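Local structure of effector protein HopAB2 (Pseudomonas syringae pv. tomato, 3HGL) at residues 13-18 and 49-54; 24-29 and 43-48; 32-37 and 66-71. The protein is recognised by the tomato resistance protein Pto, eliciting a hypersensitive response, and in susceptible plants suppresses programmed cell death as a virulence factor. One frame throughout, in Å; residues are numbered along the deposited sequence.

Contact 1 of 3, residues 13-18 and 49-54; sequences VQQLVS and FRQHFP
Gln15 reaches His52 and Gln51 with a fully stretched side chain: its CG lies anti to the backbone N (chi1 -178°) and the next torsion is extended too, so the amide is carried straight off helix 5-18 to the far helix. His52 and Gln51 answer with first torsions that put CG beside their own backbone N, and the imidazole comes at Gln15 from the opposite direction. Its NE2 donates to Gln15 OE1 at 2.7 Å, nearly straight and with the oxygen close to the ring plane, although the ring and amide planes stand 78° apart. At the other end of the same amide, Gln15 NE2 donates to Gln51 OE1 at 2.8 Å, an almost linear bond whose acceptor lies in the plane of the Gln15 amide. Glutamine suits the place because one flat group both accepts and donates, and the two bonds together fix which way the amide is flipped.

The polar bridge joins helix 5-18 to the C-terminal part of helix 43-52 in the small all-helical Pto-interaction domain. Glu19 takes a further bond from Gln15 NE2, and His8 meets the His52 ring at about 60°. On the outer side a water accepts from Gln51 NE2 and, weakly, from Gln15 NE2.

Beneath this lies an apolar touch between buried residues, where Leu16 CD2 sits at the edge of the Phe49 ring, 4.1 Å from CE2. The two side chains cross at about a right angle, and Phe41 stacks on the same aromatic ring.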
loop_
_atom_site.group_PDB
_atom_site.type_symbol
_atom_site.label_atom_id
_atom_site.label_comp_id
_atom_site.label_asym_id
_atom_site.label_seq_id
_atom_site.Cartn_x
_atom_site.Cartn_y
_atom_site.Cartn_z
ATOM N N VAL A 13 6.019 -3.979 -2.066
ATOM C CA VAL A 13 6.573 -4.236 -0.740
ATOM C C VAL A 13 8.086 -4.022 -0.801
ATOM O O VAL A 13 8.667 -3.367 0.063
ATOM C CB VAL A 13 6.275 -5.679 -0.268
ATOM C CG1 VAL A 13 7.050 -5.987 1.012
ATOM C CG2 VAL A 13 4.781 -5.841 -0.024
ATOM N N GLN A 14 8.718 -4.565 -1.840
ATOM C CA GLN A 14 10.159 -4.424 -2.025
ATOM C C GLN A 14 10.537 -2.950 -2.098
ATOM O O GLN A 14 11.514 -2.517 -1.480
ATOM C CB GLN A 14 10.596 -5.126 -3.316
ATOM C CG GLN A 14 10.402 -6.629 -3.303
ATOM C CD GLN A 14 11.372 -7.322 -2.373
ATOM O OE1 GLN A 14 12.583 -7.303 -2.597
ATOM N NE2 GLN A 14 10.849 -7.932 -1.318
ATOM N N GLN A 15 9.757 -2.180 -2.851
ATOM C CA GLN A 15 10.020 -0.755 -3.001
ATOM C C GLN A 15 9.914 -0.035 -1.654
ATOM O O GLN A 15 10.774 0.776 -1.309
ATOM C CB GLN A 15 9.041 -0.134 -4.005
ATOM C CG GLN A 15 9.278 1.352 -4.264
ATOM C CD GLN A 15 8.414 1.901 -5.387
ATOM O OE1 GLN A 15 7.505 1.228 -5.873
ATOM N NE2 GLN A 15 8.689 3.139 -5.797
ATOM N N LEU A 16 8.862 -0.336 -0.897
ATOM C CA LEU A 16 8.668 0.289 0.410
ATOM C C LEU A 16 9.857 0.020 1.326
ATOM O O LEU A 16 10.421 0.942 1.914
ATOM C CB LEU A 16 7.388 -0.240 1.063
ATOM C CG LEU A 16 6.088 0.296 0.448
ATOM C CD1 LEU A 16 4.910 -0.566 0.879
ATOM C CD2 LEU A 16 5.891 1.753 0.872
ATOM N N VAL A 17 10.227 -1.249 1.447
ATOM C CA VAL A 17 11.344 -1.646 2.292
ATOM C C VAL A 17 12.622 -0.951 1.835
ATOM O O VAL A 17 13.334 -0.347 2.636
ATOM C CB VAL A 17 11.554 -3.180 2.251
ATOM C CG1 VAL A 17 12.756 -3.571 3.104
ATOM C CG2 VAL A 17 10.299 -3.892 2.748
ATOM N N SER A 18 12.899 -1.023 0.538
ATOM C CA SER A 18 14.096 -0.407 -0.022
ATOM C C SER A 18 14.178 1.087 0.279
ATOM O O SER A 18 15.255 1.614 0.552
ATOM C CB SER A 18 14.139 -0.630 -1.537
ATOM O OG SER A 18 15.278 -0.010 -2.107
ATOM N N PHE A 49 2.961 5.115 -3.284
ATOM C CA PHE A 49 1.596 4.748 -3.650
ATOM C C PHE A 49 1.056 5.494 -4.873
ATOM O O PHE A 49 0.268 4.938 -5.640
ATOM C CB PHE A 49 0.659 4.936 -2.450
ATOM C CG PHE A 49 0.707 3.793 -1.464
ATOM C CD1 PHE A 49 -0.384 2.941 -1.315
ATOM C CD2 PHE A 49 1.852 3.553 -0.709
ATOM C CE1 PHE A 49 -0.338 1.866 -0.429
ATOM C CE2 PHE A 49 1.912 2.478 0.184
ATOM C CZ PHE A 49 0.815 1.633 0.324
ATOM N N ARG A 50 1.473 6.741 -5.069
ATOM C CA ARG A 50 0.997 7.480 -6.234
ATOM C C ARG A 50 1.467 6.837 -7.538
ATOM O O ARG A 50 0.803 6.954 -8.565
ATOM C CB ARG A 50 1.439 8.946 -6.164
ATOM C CG ARG A 50 0.511 9.784 -5.294
ATOM C CD ARG A 50 0.942 11.242 -5.195
ATOM N NE ARG A 50 -0.060 12.039 -4.488
ATOM C CZ ARG A 50 0.106 13.307 -4.123
ATOM N NH1 ARG A 50 1.242 13.935 -4.393
ATOM N NH2 ARG A 50 -0.867 13.945 -3.485
ATOM N N GLN A 51 2.603 6.146 -7.489
ATOM C CA GLN A 51 3.145 5.467 -8.668
ATOM C C GLN A 51 2.335 4.218 -9.031
ATOM O O GLN A 51 2.278 3.817 -10.198
ATOM C CB GLN A 51 4.591 5.034 -8.408
ATOM C CG GLN A 51 5.587 6.164 -8.280
ATOM C CD GLN A 51 6.931 5.697 -7.747
ATOM O OE1 GLN A 51 7.237 4.500 -7.747
ATOM N NE2 GLN A 51 7.747 6.644 -7.297
ATOM N N HIS A 52 1.712 3.614 -8.025
ATOM C CA HIS A 52 0.950 2.377 -8.195
ATOM C C HIS A 52 -0.570 2.523 -8.187
ATOM O O HIS A 52 -1.283 1.643 -8.659
ATOM C CB HIS A 52 1.397 1.391 -7.113
ATOM C CG HIS A 52 2.867 1.109 -7.145
ATOM N ND1 HIS A 52 3.438 0.269 -8.073
ATOM C CD2 HIS A 52 3.891 1.619 -6.420
ATOM C CE1 HIS A 52 4.750 0.272 -7.922
ATOM N NE2 HIS A 52 5.051 1.085 -6.926
ATOM N N PHE A 53 -1.057 3.630 -7.642
ATOM C CA PHE A 53 -2.489 3.912 -7.587
ATOM C C PHE A 53 -2.609 5.334 -8.147
ATOM O O PHE A 53 -2.769 6.297 -7.403
ATOM C CB PHE A 53 -2.970 3.828 -6.130
ATOM C CG PHE A 53 -2.843 2.446 -5.527
ATOM C CD1 PHE A 53 -3.785 1.459 -5.809
ATOM C CD2 PHE A 53 -1.767 2.122 -4.702
ATOM C CE1 PHE A 53 -3.656 0.167 -5.281
ATOM C CE2 PHE A 53 -1.629 0.833 -4.169
ATOM C CZ PHE A 53 -2.577 -0.144 -4.460
ATOM N N PRO A 54 -2.514 5.468 -9.482
ATOM C CA PRO A 54 -2.584 6.729 -10.231
ATOM C C PRO A 54 -3.812 7.613 -10.027
ATOM O O PRO A 54 -3.756 8.813 -10.286
ATOM C CB PRO A 54 -2.421 6.275 -11.682
ATOM C CG PRO A 54 -3.049 4.931 -11.681
ATOM C CD PRO A 54 -2.509 4.321 -10.408
HETATM O O HOH W 1 10.530 5.739 -5.887
#

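Contact 2 of 3, residues 24-29 and 43-48; sequences SHTRNM and RVEQNI
Glu45 drives its carboxylate between His25 and Thr26, and most of the contact is gathered on a single oxygen. OE2 accepts from Thr26 OG1 at 2.7 Å on its anti side and from His25 ND1 at 2.8 Å on its syn side. The latter, a His-carboxylate hydrogen bond, is nearly straight, and the oxygen lies in the ring plane; ring and carboxylate are tilted only 23° apart, so they meet edge to edge. With chi1 at 173°, His25 CG stands beside its carbonyl carbon, which turns the ND1 edge toward the acid.

The axes of segments 24-29 and 43-48 approach no closer than 11.3 Å and make an angle of 61°, a gap bridged by the extended chain of Glu45. Helices 23-35 and 43-52 are consecutive in this Pto-interaction domain, and Glu45 OE1 accepts from Ser42 N, the side-chain-to-backbone half of a capping box. The helix N-terminus and His25 ND1 would probably favour the charged form of the acid.

Thr26, buried, marks the tight side. Its hydroxyl also bonds to Asp22 O, so the two acceptor oxygens must share its single proton. Its methyl packs on Leu16, and Leu75 of helix 66-80 also touches the side chain; threonine thus serves polar and apolar neighbours at once. His25 is the more exposed flank, though firmly bonded. The loose part is Met29, a selenomethionine whose CB starts toward the other helix but whose end turns away; its CG comes no nearer than 4.2 Å to Glu45 OE1.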
loop_
_atom_site.group_PDB
_atom_site.type_symbol
_atom_site.label_atom_id
_atom_site.label_comp_id
_atom_site.label_asym_id
_atom_site.label_seq_id
_atom_site.Cartn_x
_atom_site.Cartn_y
_atom_site.Cartn_z
ATOM N N SER A 24 4.973 -1.620 8.914
ATOM C CA SER A 24 3.947 -1.912 9.915
ATOM C C SER A 24 3.007 -0.703 9.869
ATOM O O SER A 24 1.788 -0.839 9.977
ATOM C CB SER A 24 4.556 -2.083 11.323
ATOM O OG SER A 24 5.082 -0.867 11.840
ATOM N N HIS A 25 3.586 0.479 9.680
ATOM C CA HIS A 25 2.798 1.705 9.579
ATOM C C HIS A 25 2.037 1.709 8.249
ATOM O O HIS A 25 0.885 2.130 8.177
ATOM C CB HIS A 25 3.708 2.940 9.669
ATOM C CG HIS A 25 3.003 4.239 9.409
ATOM N ND1 HIS A 25 2.876 4.778 8.146
ATOM C CD2 HIS A 25 2.365 5.091 10.246
ATOM C CE1 HIS A 25 2.192 5.906 8.215
ATOM N NE2 HIS A 25 1.869 6.119 9.478
ATOM N N THR A 26 2.680 1.222 7.193
ATOM C CA THR A 26 2.027 1.190 5.890
ATOM C C THR A 26 0.796 0.289 5.954
ATOM O O THR A 26 -0.229 0.597 5.353
ATOM C CB THR A 26 2.985 0.692 4.793
ATOM O OG1 THR A 26 4.210 1.427 4.877
ATOM C CG2 THR A 26 2.370 0.908 3.405
ATOM N N ARG A 27 0.892 -0.822 6.684
ATOM C CA ARG A 27 -0.252 -1.724 6.811
ATOM C C ARG A 27 -1.431 -0.989 7.445
ATOM O O ARG A 27 -2.572 -1.141 7.008
ATOM C CB ARG A 27 0.086 -2.943 7.678
ATOM C CG ARG A 27 1.053 -3.941 7.058
ATOM C CD ARG A 27 1.107 -5.218 7.911
ATOM N NE ARG A 27 -0.191 -5.887 7.944
ATOM C CZ ARG A 27 -0.603 -6.674 8.934
ATOM N NH1 ARG A 27 0.182 -6.891 9.978
ATOM N NH2 ARG A 27 -1.801 -7.246 8.885
ATOM N N ASN A 28 -1.160 -0.205 8.486
ATOM C CA ASN A 28 -2.220 0.548 9.161
ATOM C C ASN A 28 -2.883 1.540 8.231
ATOM O O ASN A 28 -4.111 1.656 8.202
ATOM C CB ASN A 28 -1.680 1.336 10.354
ATOM C CG ASN A 28 -1.130 0.453 11.434
ATOM O OD1 ASN A 28 -1.563 -0.683 11.601
ATOM N ND2 ASN A 28 -0.172 0.977 12.197
HETATM N N MSE A 29 -2.070 2.281 7.486
HETATM C CA MSE A 29 -2.611 3.276 6.570
HETATM C C MSE A 29 -3.400 2.639 5.440
HETATM O O MSE A 29 -4.458 3.145 5.064
HETATM C CB MSE A 29 -1.490 4.140 5.987
HETATM C CG MSE A 29 -0.943 5.194 6.933
HETATM SE SE MSE A 29 -2.333 6.334 7.639
HETATM C CE MSE A 29 -2.615 5.374 9.285
ATOM N N ARG A 43 5.519 10.899 3.687
ATOM C CA ARG A 43 5.956 11.418 2.400
ATOM C C ARG A 43 6.463 10.282 1.513
ATOM O O ARG A 43 6.143 10.221 0.328
ATOM C CB ARG A 43 7.053 12.469 2.589
ATOM C CG ARG A 43 6.568 13.730 3.289
ATOM C CD ARG A 43 7.606 14.840 3.219
ATOM N NE ARG A 43 7.088 16.091 3.766
ATOM C CZ ARG A 43 7.766 17.235 3.785
ATOM N NH1 ARG A 43 8.993 17.291 3.285
ATOM N NH2 ARG A 43 7.214 18.325 4.306
ATOM N N VAL A 44 7.247 9.380 2.090
ATOM C CA VAL A 44 7.780 8.251 1.336
ATOM C C VAL A 44 6.654 7.347 0.821
ATOM O O VAL A 44 6.629 6.990 -0.360
ATOM C CB VAL A 44 8.758 7.418 2.196
ATOM C CG1 VAL A 44 9.122 6.127 1.479
ATOM C CG2 VAL A 44 10.020 8.227 2.470
ATOM N N GLU A 45 5.724 6.985 1.704
ATOM C CA GLU A 45 4.609 6.122 1.318
ATOM C C GLU A 45 3.747 6.767 0.239
ATOM O O GLU A 45 3.389 6.130 -0.751
ATOM C CB GLU A 45 3.727 5.797 2.532
ATOM C CG GLU A 45 4.462 5.098 3.671
ATOM C CD GLU A 45 3.630 4.982 4.941
ATOM O OE1 GLU A 45 2.830 5.900 5.214
ATOM O OE2 GLU A 45 3.793 3.982 5.675
ATOM N N GLN A 46 3.411 8.037 0.439
ATOM C CA GLN A 46 2.575 8.744 -0.516
ATOM C C GLN A 46 3.226 8.763 -1.891
ATOM O O GLN A 46 2.574 8.479 -2.889
ATOM C CB GLN A 46 2.315 10.174 -0.041
ATOM C CG GLN A 46 1.344 10.937 -0.920
ATOM C CD GLN A 46 0.958 12.275 -0.330
ATOM O OE1 GLN A 46 1.806 13.147 -0.128
ATOM N NE2 GLN A 46 -0.330 12.447 -0.046
ATOM N N ASN A 47 4.512 9.096 -1.935
ATOM C CA ASN A 47 5.244 9.146 -3.199
ATOM C C ASN A 47 5.197 7.786 -3.899
ATOM O O ASN A 47 4.980 7.700 -5.112
ATOM C CB ASN A 47 6.698 9.558 -2.945
ATOM C CG ASN A 47 7.507 9.671 -4.228
ATOM O OD1 ASN A 47 8.478 8.942 -4.429
ATOM N ND2 ASN A 47 7.108 10.589 -5.100
ATOM N N ILE A 48 5.381 6.722 -3.123
ATOM C CA ILE A 48 5.355 5.371 -3.672
ATOM C C ILE A 48 3.960 4.963 -4.146
ATOM O O ILE A 48 3.789 4.524 -5.281
ATOM C CB ILE A 48 5.863 4.344 -2.634
ATOM C CG1 ILE A 48 7.356 4.577 -2.378
ATOM C CG2 ILE A 48 5.604 2.918 -3.129
ATOM C CD1 ILE A 48 7.953 3.698 -1.295
#

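Contact 3 of 3, residues 32-37 and 66-71; sequences NAMNGD and ELAIEL
Met34 meets Ala68 and Ile69 where the last turn of helix 23-35 packs against the first half of helix 66-80, and just beyond Met34 the first helix closes in a Schellman motif. These two helices belong to the compact helical domain that binds Pto, and nearly everything that passes between them here is apolar.

The van der Waals part rests on one long side chain. Met34 is a selenomethionine, its CG set beside the backbone N and its chain extended as far as SE; there chi3 of 79° bends the terminal methyl over toward helix 66-80. CE lies 3.9 Å from Ala68 CB and 4.0 Å from Ile69 CG1, so the methyl touches two successive residues. Selenium itself is 4.0 Å from Ala68 CB. Alanine suits the buried spot because its small side chain lets the bulky, flexible methionine end come close to the helix surface. Ile69 adds a branch at the margin, and Ile61 packs on Ala68 from a loop.

The hydrogen bonds here lie within each segment or run to a neighbouring residue, not between the two segments. Gly36 N returns to Ala33 O, one of the two bonds that finish the helix. Gly36 takes a positive phi of 79°, a conformation that glycine adopts easily because it has no CB, and so allows the chain to turn away. On the other helix Ser65 OG bonds to Ala68 N near the N-terminal end. At the closing turn, Asn32 O accepts from Asp37 N at 2.8 Å and also from Asn35 N, which approaches from the opposite face of its carbonyl plane.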
loop_
_atom_site.group_PDB
_atom_site.type_symbol
_atom_site.label_atom_id
_atom_site.label_comp_id
_atom_site.label_asym_id
_atom_site.label_seq_id
_atom_site.Cartn_x
_atom_site.Cartn_y
_atom_site.Cartn_z
ATOM N N ASN A 32 -6.726 1.707 6.687
ATOM C CA ASN A 32 -7.573 2.903 6.782
ATOM C C ASN A 32 -8.103 3.293 5.405
ATOM O O ASN A 32 -9.299 3.551 5.237
ATOM C CB ASN A 32 -6.778 4.089 7.329
ATOM C CG ASN A 32 -6.643 4.062 8.836
ATOM O OD1 ASN A 32 -6.965 3.073 9.488
ATOM N ND2 ASN A 32 -6.159 5.162 9.397
ATOM N N ALA A 33 -7.207 3.343 4.425
ATOM C CA ALA A 33 -7.593 3.723 3.069
ATOM C C ALA A 33 -8.661 2.800 2.507
ATOM O O ALA A 33 -9.656 3.260 1.941
ATOM C CB ALA A 33 -6.373 3.720 2.155
HETATM N N MSE A 34 -8.454 1.494 2.665
HETATM C CA MSE A 34 -9.411 0.524 2.155
HETATM C C MSE A 34 -10.755 0.554 2.874
HETATM O O MSE A 34 -11.740 0.030 2.361
HETATM C CB MSE A 34 -8.801 -0.882 2.176
HETATM C CG MSE A 34 -7.693 -1.021 1.128
HETATM SE SE MSE A 34 -6.689 -2.667 1.169
HETATM C CE MSE A 34 -7.976 -3.797 0.270
ATOM N N ASN A 35 -10.792 1.163 4.057
ATOM C CA ASN A 35 -12.043 1.289 4.801
ATOM C C ASN A 35 -12.686 2.642 4.505
ATOM O O ASN A 35 -13.794 2.931 4.959
ATOM C CB ASN A 35 -11.815 1.176 6.314
ATOM C CG ASN A 35 -11.651 -0.258 6.775
ATOM O OD1 ASN A 35 -12.257 -1.169 6.216
ATOM N ND2 ASN A 35 -10.844 -0.463 7.810
ATOM N N GLY A 36 -11.982 3.469 3.737
ATOM C CA GLY A 36 -12.501 4.780 3.421
ATOM C C GLY A 36 -12.313 5.751 4.573
ATOM O O GLY A 36 -13.002 6.772 4.643
ATOM N N ASP A 37 -11.402 5.427 5.490
ATOM C CA ASP A 37 -11.116 6.312 6.615
ATOM C C ASP A 37 -10.133 7.367 6.131
ATOM O O ASP A 37 -9.431 7.161 5.139
ATOM C CB ASP A 37 -10.462 5.555 7.781
ATOM C CG ASP A 37 -11.361 4.488 8.383
ATOM O OD1 ASP A 37 -12.581 4.714 8.495
ATOM O OD2 ASP A 37 -10.838 3.422 8.766
ATOM N N GLU A 66 -8.042 -5.062 -6.877
ATOM C CA GLU A 66 -7.306 -6.322 -6.908
ATOM C C GLU A 66 -5.871 -6.113 -6.429
ATOM O O GLU A 66 -5.316 -6.947 -5.713
ATOM C CB GLU A 66 -7.292 -6.892 -8.328
ATOM C CG GLU A 66 -6.892 -8.360 -8.408
ATOM C CD GLU A 66 -6.693 -8.827 -9.840
ATOM O OE1 GLU A 66 -7.532 -8.487 -10.699
ATOM O OE2 GLU A 66 -5.702 -9.542 -10.109
ATOM N N LEU A 67 -5.270 -4.996 -6.826
ATOM C CA LEU A 67 -3.900 -4.700 -6.425
ATOM C C LEU A 67 -3.825 -4.427 -4.923
ATOM O O LEU A 67 -2.934 -4.931 -4.242
ATOM C CB LEU A 67 -3.364 -3.492 -7.205
ATOM C CG LEU A 67 -1.929 -3.050 -6.887
ATOM C CD1 LEU A 67 -0.958 -4.206 -7.130
ATOM C CD2 LEU A 67 -1.558 -1.856 -7.765
ATOM N N ALA A 68 -4.761 -3.631 -4.415
ATOM C CA ALA A 68 -4.798 -3.300 -2.987
ATOM C C ALA A 68 -4.953 -4.569 -2.147
ATOM O O ALA A 68 -4.278 -4.742 -1.129
ATOM C CB ALA A 68 -5.952 -2.345 -2.699
ATOM N N ILE A 69 -5.852 -5.451 -2.576
ATOM C CA ILE A 69 -6.085 -6.705 -1.868
ATOM C C ILE A 69 -4.803 -7.530 -1.802
ATOM O O ILE A 69 -4.445 -8.039 -0.743
ATOM C CB ILE A 69 -7.208 -7.521 -2.561
ATOM C CG1 ILE A 69 -8.549 -6.796 -2.377
ATOM C CG2 ILE A 69 -7.273 -8.945 -1.984
ATOM C CD1 ILE A 69 -9.702 -7.412 -3.152
ATOM N N GLU A 70 -4.107 -7.659 -2.929
ATOM C CA GLU A 70 -2.859 -8.419 -2.959
ATOM C C GLU A 70 -1.785 -7.716 -2.136
ATOM O O GLU A 70 -0.973 -8.359 -1.468
ATOM C CB GLU A 70 -2.369 -8.596 -4.401
ATOM C CG GLU A 70 -3.253 -9.493 -5.257
ATOM C CD GLU A 70 -3.481 -10.865 -4.634
ATOM O OE1 GLU A 70 -2.538 -11.423 -4.035
ATOM O OE2 GLU A 70 -4.605 -11.393 -4.754
ATOM N N LEU A 71 -1.780 -6.388 -2.185
ATOM C CA LEU A 71 -0.804 -5.613 -1.422
ATOM C C LEU A 71 -1.034 -5.818 0.072
ATOM O O LEU A 71 -0.088 -5.937 0.841
ATOM C CB LEU A 71 -0.918 -4.126 -1.756
ATOM C CG LEU A 71 0.057 -3.210 -1.001
ATOM C CD1 LEU A 71 1.491 -3.685 -1.203
ATOM C CD2 LEU A 71 -0.102 -1.776 -1.508
#

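How the contacts relate
Contacts 1 and 2 share helix 43-52, tying it to helices 5-18 and 23-35 respectively, while contact 3 joins helix 23-35 to helix 66-80. Contact 2 is nested within the chain loop closed by contact 1; contact 3 crosses both. Contacts 1 and 2 pair a buried side with a more exposed one and rely on directed polar bonds, between neutral amides and a histidine in one and around a carboxylate in the other. Contact 3 is buried and apolar. The core connects them: Phe49 CZ packs 3.5 Å from Thr26 CG2, and Phe49 CE1 lies 3.8 Å from Leu71 CD2, although contacts 1 and 3 occupy opposite sides of the chain's centre.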